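Local coordinates for protein isoflavone reductase (Medicago sativa, PDB 2GAS) that reduces achiral isoflavones such as 2'-hydroxyformononetin to chiral isoflavanones with NADPH, a late step in making the alfalfa phytoalexin medicarpin, at residues 3-9 with 77-83; 186-190 with 213-217. All coordinates share one frame; numbering follows the deposited sequence.

Interaction 1: residues 3-9 with 77-83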
loop_
_atom_site.group_PDB
_atom_site.type_symbol
_atom_site.label_atom_id
_atom_site.label_comp_id
_atom_site.label_asym_id
_atom_site.label_seq_id
_atom_site.Cartn_x
_atom_site.Cartn_y
_atom_site.Cartn_z
ATOM N N ASN A 3 18.047 13.625 2.425
ATOM C CA ASN A 3 17.395 12.729 3.375
ATOM C C ASN A 3 17.833 11.276 3.244
ATOM O O ASN A 3 17.750 10.686 2.165
ATOM C CB ASN A 3 15.870 12.788 3.220
ATOM C CG ASN A 3 15.302 14.155 3.525
ATOM O OD1 ASN A 3 15.445 14.667 4.635
ATOM N ND2 ASN A 3 14.645 14.754 2.538
ATOM N N LYS A 4 18.301 10.708 4.352
ATOM C CA LYS A 4 18.711 9.312 4.387
ATOM C C LYS A 4 17.439 8.544 4.723
ATOM O O LYS A 4 16.827 8.781 5.761
ATOM C CB LYS A 4 19.775 9.101 5.467
ATOM C CG LYS A 4 21.101 9.787 5.138
ATOM C CD LYS A 4 22.120 9.629 6.258
ATOM C CE LYS A 4 21.677 10.351 7.519
ATOM N NZ LYS A 4 22.713 10.287 8.593
ATOM N N ILE A 5 17.048 7.635 3.834
ATOM C CA ILE A 5 15.817 6.866 3.995
ATOM C C ILE A 5 16.039 5.387 4.322
ATOM O O ILE A 5 16.728 4.672 3.589
ATOM C CB ILE A 5 14.960 6.970 2.701
ATOM C CG1 ILE A 5 14.682 8.443 2.386
ATOM C CG2 ILE A 5 13.637 6.202 2.866
ATOM C CD1 ILE A 5 13.931 8.673 1.089
ATOM N N LEU A 6 15.440 4.940 5.424
ATOM C CA LEU A 6 15.539 3.552 5.867
ATOM C C LEU A 6 14.221 2.838 5.593
ATOM O O LEU A 6 13.157 3.303 6.010
ATOM C CB LEU A 6 15.829 3.490 7.370
ATOM C CG LEU A 6 15.781 2.095 8.004
ATOM C CD1 LEU A 6 16.853 1.202 7.385
ATOM C CD2 LEU A 6 15.987 2.215 9.510
ATOM N N ILE A 7 14.303 1.708 4.904
ATOM C CA ILE A 7 13.119 0.926 4.581
ATOM C C ILE A 7 13.069 -0.367 5.382
ATOM O O ILE A 7 13.976 -1.198 5.295
ATOM C CB ILE A 7 13.078 0.550 3.076
ATOM C CG1 ILE A 7 13.029 1.816 2.218
ATOM C CG2 ILE A 7 11.885 -0.365 2.793
ATOM C CD1 ILE A 7 11.918 2.757 2.594
ATOM N N LEU A 8 12.011 -0.522 6.174
ATOM C CA LEU A 8 11.801 -1.739 6.951
ATOM C C LEU A 8 10.925 -2.611 6.046
ATOM O O LEU A 8 10.043 -2.092 5.353
ATOM C CB LEU A 8 11.083 -1.407 8.261
ATOM C CG LEU A 8 11.697 -0.248 9.058
ATOM C CD1 LEU A 8 10.867 0.006 10.309
ATOM C CD2 LEU A 8 13.131 -0.564 9.431
ATOM N N GLY A 9 11.178 -3.920 6.037
ATOM C CA GLY A 9 10.450 -4.834 5.167
ATOM C C GLY A 9 10.862 -4.558 3.725
ATOM O O GLY A 9 10.040 -4.621 2.816
ATOM N N VAL A 77 19.734 7.330 10.100
ATOM C CA VAL A 77 18.922 7.877 9.020
ATOM C C VAL A 77 18.034 9.045 9.436
ATOM O O VAL A 77 18.007 9.437 10.603
ATOM C CB VAL A 77 18.036 6.773 8.408
ATOM C CG1 VAL A 77 18.908 5.631 7.903
ATOM C CG2 VAL A 77 17.047 6.264 9.457
ATOM N N ASP A 78 17.307 9.589 8.465
ATOM C CA ASP A 78 16.408 10.719 8.684
ATOM C C ASP A 78 14.936 10.323 8.577
ATOM O O ASP A 78 14.095 10.816 9.325
ATOM C CB ASP A 78 16.680 11.812 7.649
ATOM C CG ASP A 78 18.092 12.347 7.717
ATOM O OD1 ASP A 78 18.809 12.277 6.693
ATOM O OD2 ASP A 78 18.475 12.842 8.791
ATOM N N ILE A 79 14.634 9.441 7.632
ATOM C CA ILE A 79 13.266 8.997 7.382
ATOM C C ILE A 79 13.143 7.485 7.506
ATOM O O ILE A 79 13.984 6.739 7.006
ATOM C CB ILE A 79 12.816 9.440 5.971
ATOM C CG1 ILE A 79 12.913 10.967 5.869
ATOM C CG2 ILE A 79 11.383 8.971 5.695
ATOM C CD1 ILE A 79 12.629 11.516 4.487
ATOM N N VAL A 80 12.091 7.043 8.185
ATOM C CA VAL A 80 11.852 5.622 8.397
ATOM C C VAL A 80 10.531 5.233 7.744
ATOM O O VAL A 80 9.492 5.837 8.012
ATOM C CB VAL A 80 11.790 5.300 9.907
ATOM C CG1 VAL A 80 11.505 3.824 10.111
ATOM C CG2 VAL A 80 13.095 5.694 10.580
ATOM N N ILE A 81 10.585 4.231 6.876
ATOM C CA ILE A 81 9.397 3.756 6.177
ATOM C C ILE A 81 9.127 2.297 6.513
ATOM O O ILE A 81 9.959 1.434 6.248
ATOM C CB ILE A 81 9.568 3.877 4.651
ATOM C CG1 ILE A 81 9.825 5.341 4.280
ATOM C CG2 ILE A 81 8.326 3.342 3.942
ATOM C CD1 ILE A 81 10.091 5.578 2.802
ATOM N N CYS A 82 7.968 2.027 7.109
ATOM C CA CYS A 82 7.605 0.653 7.441
ATOM C C CYS A 82 6.742 0.118 6.301
ATOM O O CYS A 82 5.526 0.325 6.271
ATOM C CB CYS A 82 6.830 0.602 8.755
ATOM S SG CYS A 82 6.651 -1.075 9.373
ATOM N N ALA A 83 7.381 -0.563 5.355
ATOM C CA ALA A 83 6.683 -1.107 4.199
ATOM C C ALA A 83 5.759 -2.246 4.590
ATOM O O ALA A 83 6.155 -3.157 5.324
ATOM C CB ALA A 83 7.695 -1.581 3.158
HETATM O O HOH W 1 21.075 10.418 11.061
#
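Lys4 O takes two backbone donors, Ile79 N at 3.0 Å and Asp78 N at 2.9 Å, where parallel strands 5-8 and 79-82 of the Rossmann sheet come together. Beyond it the bonds alternate regularly: Leu6 N to Ile79 O, Ile81 N to Leu6 O, Leu8 N to Ile81 O, then a more bent one from Ala83 N to Leu8 O. The Asp78 carboxylate joins in through OD1, whose anti lone pair receives Lys4 N at 2.9 Å in an almost straight bond (171°). With an alanine in its place, Lys4 N would probably lose this acceptor. Ile81 can be followed outward: CB meets Ile7 CD1 at 3.3 Å, tighter than usual; CG1 and CG2 touch the same methyl at 3.7 and 3.9 Å; and CD1 lies 3.4 Å from it, again tight, and 3.6 Å from Ile5 CG2. Ile7 brings its methyl there by a bend at chi2 (-53°), whereas Ile81 runs extended beside it. Gly9, next after Leu8, belongs to the loop inferred to bind NADP(+). Strand 29-33 flanks 5-8 across from 79-82; Ile7 and Ile81 pack on Ile18 of helix 15-25, while Leu8 and Val80 meet Ile95 and Ile99 of helix 92-102.

Interaction 2: residues 186-190 with 213-217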
loop_
_atom_site.group_PDB
_atom_site.type_symbol
_atom_site.label_atom_id
_atom_site.label_comp_id
_atom_site.label_asym_id
_atom_site.label_seq_id
_atom_site.Cartn_x
_atom_site.Cartn_y
_atom_site.Cartn_z
ATOM N N GLY A 186 -13.199 3.379 -7.814
ATOM C CA GLY A 186 -12.115 2.728 -7.097
ATOM C C GLY A 186 -10.853 3.411 -7.591
ATOM O O GLY A 186 -10.875 4.000 -8.672
ATOM N N ALA A 187 -9.766 3.354 -6.823
ATOM C CA ALA A 187 -8.504 3.986 -7.228
ATOM C C ALA A 187 -7.420 2.918 -7.333
ATOM O O ALA A 187 -7.150 2.212 -6.363
ATOM C CB ALA A 187 -8.106 5.060 -6.211
ATOM N N TYR A 188 -6.811 2.798 -8.513
ATOM C CA TYR A 188 -5.781 1.794 -8.764
ATOM C C TYR A 188 -4.410 2.385 -9.069
ATOM O O TYR A 188 -4.300 3.420 -9.719
ATOM C CB TYR A 188 -6.207 0.895 -9.929
ATOM C CG TYR A 188 -7.543 0.233 -9.715
ATOM C CD1 TYR A 188 -8.723 0.861 -10.113
ATOM C CD2 TYR A 188 -7.635 -0.999 -9.073
ATOM C CE1 TYR A 188 -9.965 0.279 -9.876
ATOM C CE2 TYR A 188 -8.876 -1.592 -8.826
ATOM C CZ TYR A 188 -10.034 -0.946 -9.230
ATOM O OH TYR A 188 -11.266 -1.519 -8.974
ATOM N N VAL A 189 -3.366 1.700 -8.612
ATOM C CA VAL A 189 -1.996 2.156 -8.820
ATOM C C VAL A 189 -1.054 0.954 -8.780
ATOM O O VAL A 189 -1.259 0.023 -7.994
ATOM C CB VAL A 189 -1.601 3.191 -7.724
ATOM C CG1 VAL A 189 -1.704 2.558 -6.341
ATOM C CG2 VAL A 189 -0.197 3.719 -7.965
ATOM N N THR A 190 -0.028 0.954 -9.626
ATOM C CA THR A 190 0.908 -0.167 -9.633
ATOM C C THR A 190 1.828 -0.086 -8.420
ATOM O O THR A 190 2.017 0.985 -7.849
ATOM C CB THR A 190 1.787 -0.190 -10.905
ATOM O OG1 THR A 190 2.682 0.931 -10.893
ATOM C CG2 THR A 190 0.921 -0.120 -12.153
ATOM N N HIS A 213 -2.878 10.973 -0.377
ATOM C CA HIS A 213 -3.824 10.105 -1.068
ATOM C C HIS A 213 -3.521 9.937 -2.542
ATOM O O HIS A 213 -3.323 10.918 -3.257
ATOM C CB HIS A 213 -5.227 10.683 -0.914
ATOM C CG HIS A 213 -5.574 11.020 0.500
ATOM N ND1 HIS A 213 -6.201 10.128 1.344
ATOM C CD2 HIS A 213 -5.308 12.120 1.243
ATOM C CE1 HIS A 213 -6.303 10.665 2.547
ATOM N NE2 HIS A 213 -5.769 11.872 2.513
ATOM N N ILE A 214 -3.498 8.687 -2.992
ATOM C CA ILE A 214 -3.240 8.407 -4.395
ATOM C C ILE A 214 -4.547 8.036 -5.095
ATOM O O ILE A 214 -5.069 6.938 -4.918
ATOM C CB ILE A 214 -2.245 7.230 -4.574
ATOM C CG1 ILE A 214 -1.008 7.433 -3.694
ATOM C CG2 ILE A 214 -1.848 7.104 -6.047
ATOM C CD1 ILE A 214 -0.137 8.579 -4.098
ATOM N N ARG A 215 -5.096 8.979 -5.851
ATOM C CA ARG A 215 -6.311 8.757 -6.635
ATOM C C ARG A 215 -5.942 9.365 -7.985
ATOM O O ARG A 215 -6.178 10.546 -8.219
ATOM C CB ARG A 215 -7.522 9.497 -6.049
ATOM C CG ARG A 215 -8.283 8.754 -4.950
ATOM C CD ARG A 215 -7.932 9.259 -3.562
ATOM N NE ARG A 215 -8.246 10.676 -3.353
ATOM C CZ ARG A 215 -9.409 11.149 -2.902
ATOM N NH1 ARG A 215 -10.408 10.328 -2.605
ATOM N NH2 ARG A 215 -9.557 12.453 -2.710
ATOM N N LEU A 216 -5.343 8.556 -8.854
ATOM C CA LEU A 216 -4.899 9.024 -10.168
ATOM C C LEU A 216 -6.059 9.073 -11.171
ATOM O O LEU A 216 -6.747 8.084 -11.397
ATOM C CB LEU A 216 -3.769 8.116 -10.660
ATOM C CG LEU A 216 -2.643 7.930 -9.627
ATOM C CD1 LEU A 216 -1.737 6.790 -10.042
ATOM C CD2 LEU A 216 -1.853 9.225 -9.473
ATOM N N PRO A 217 -6.277 10.241 -11.795
ATOM C CA PRO A 217 -7.351 10.463 -12.767
ATOM C C PRO A 217 -7.717 9.330 -13.725
ATOM O O PRO A 217 -8.865 8.893 -13.752
ATOM C CB PRO A 217 -6.889 11.722 -13.494
ATOM C CG PRO A 217 -6.260 12.495 -12.383
ATOM C CD PRO A 217 -5.416 11.433 -11.696
HETATM O O HOH W 2 -5.096 5.645 -8.452
#
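Tyr188 O is gripped by a water at 2.7 Å and by the side-chain amide of Asn219; the water in turn accepts Leu216 N at 2.9 Å. This bridge ties strand 185-189, the middle strand of a small three-stranded mixed sheet, to the loop that follows strand 210-213. Helix 191-202 lies between the two segments in sequence, and no direct hydrogen bond spans the contact; the remaining contacts are van der Waals. Ala187 and Val189 face the loop, while Tyr188 between them points away from it. Ala187 CB sits 3.8 Å from Ile214 O and 3.9 Å from Arg215 CG. Past that methylene the arginine chain bends at chi2 and chi3 and leaves the strand, carrying its guanidinium to a salt bridge with Glu286 and a cation-pi contact with Tyr277. Phe197 of helix 191-202 touches both Ile214 and Leu216, and Val194 of the same helix packs on Val189. Val189 touches both loop side chains with CG2, which its chi1 of 60° sets opposite the backbone N, 4.2 Å from Ile214 CG2 and 4.0 Å from Leu216 CD1.

Both contacts are buried, yet they hold different elements: interaction 1 joins two neighbouring strands of the five-stranded Rossmann sheet, and interaction 2 sets a loop against a strand of the smaller mixed sheet. Their centres lie 23 Å apart, and they share no residue. Interaction 1 buries 725 Å² and is carried by direct backbone bonds and one carboxylate bond, with aliphatic side chains packed on both faces of the sheet; interaction 2 buries 190 Å² through a few methyl contacts and a single water bridge. Interaction 1 includes a residue of the inferred NADP(+) loop. In interaction 2, the side chain of Val189 comes within about 9 Å of that of Ile14 in the same loop.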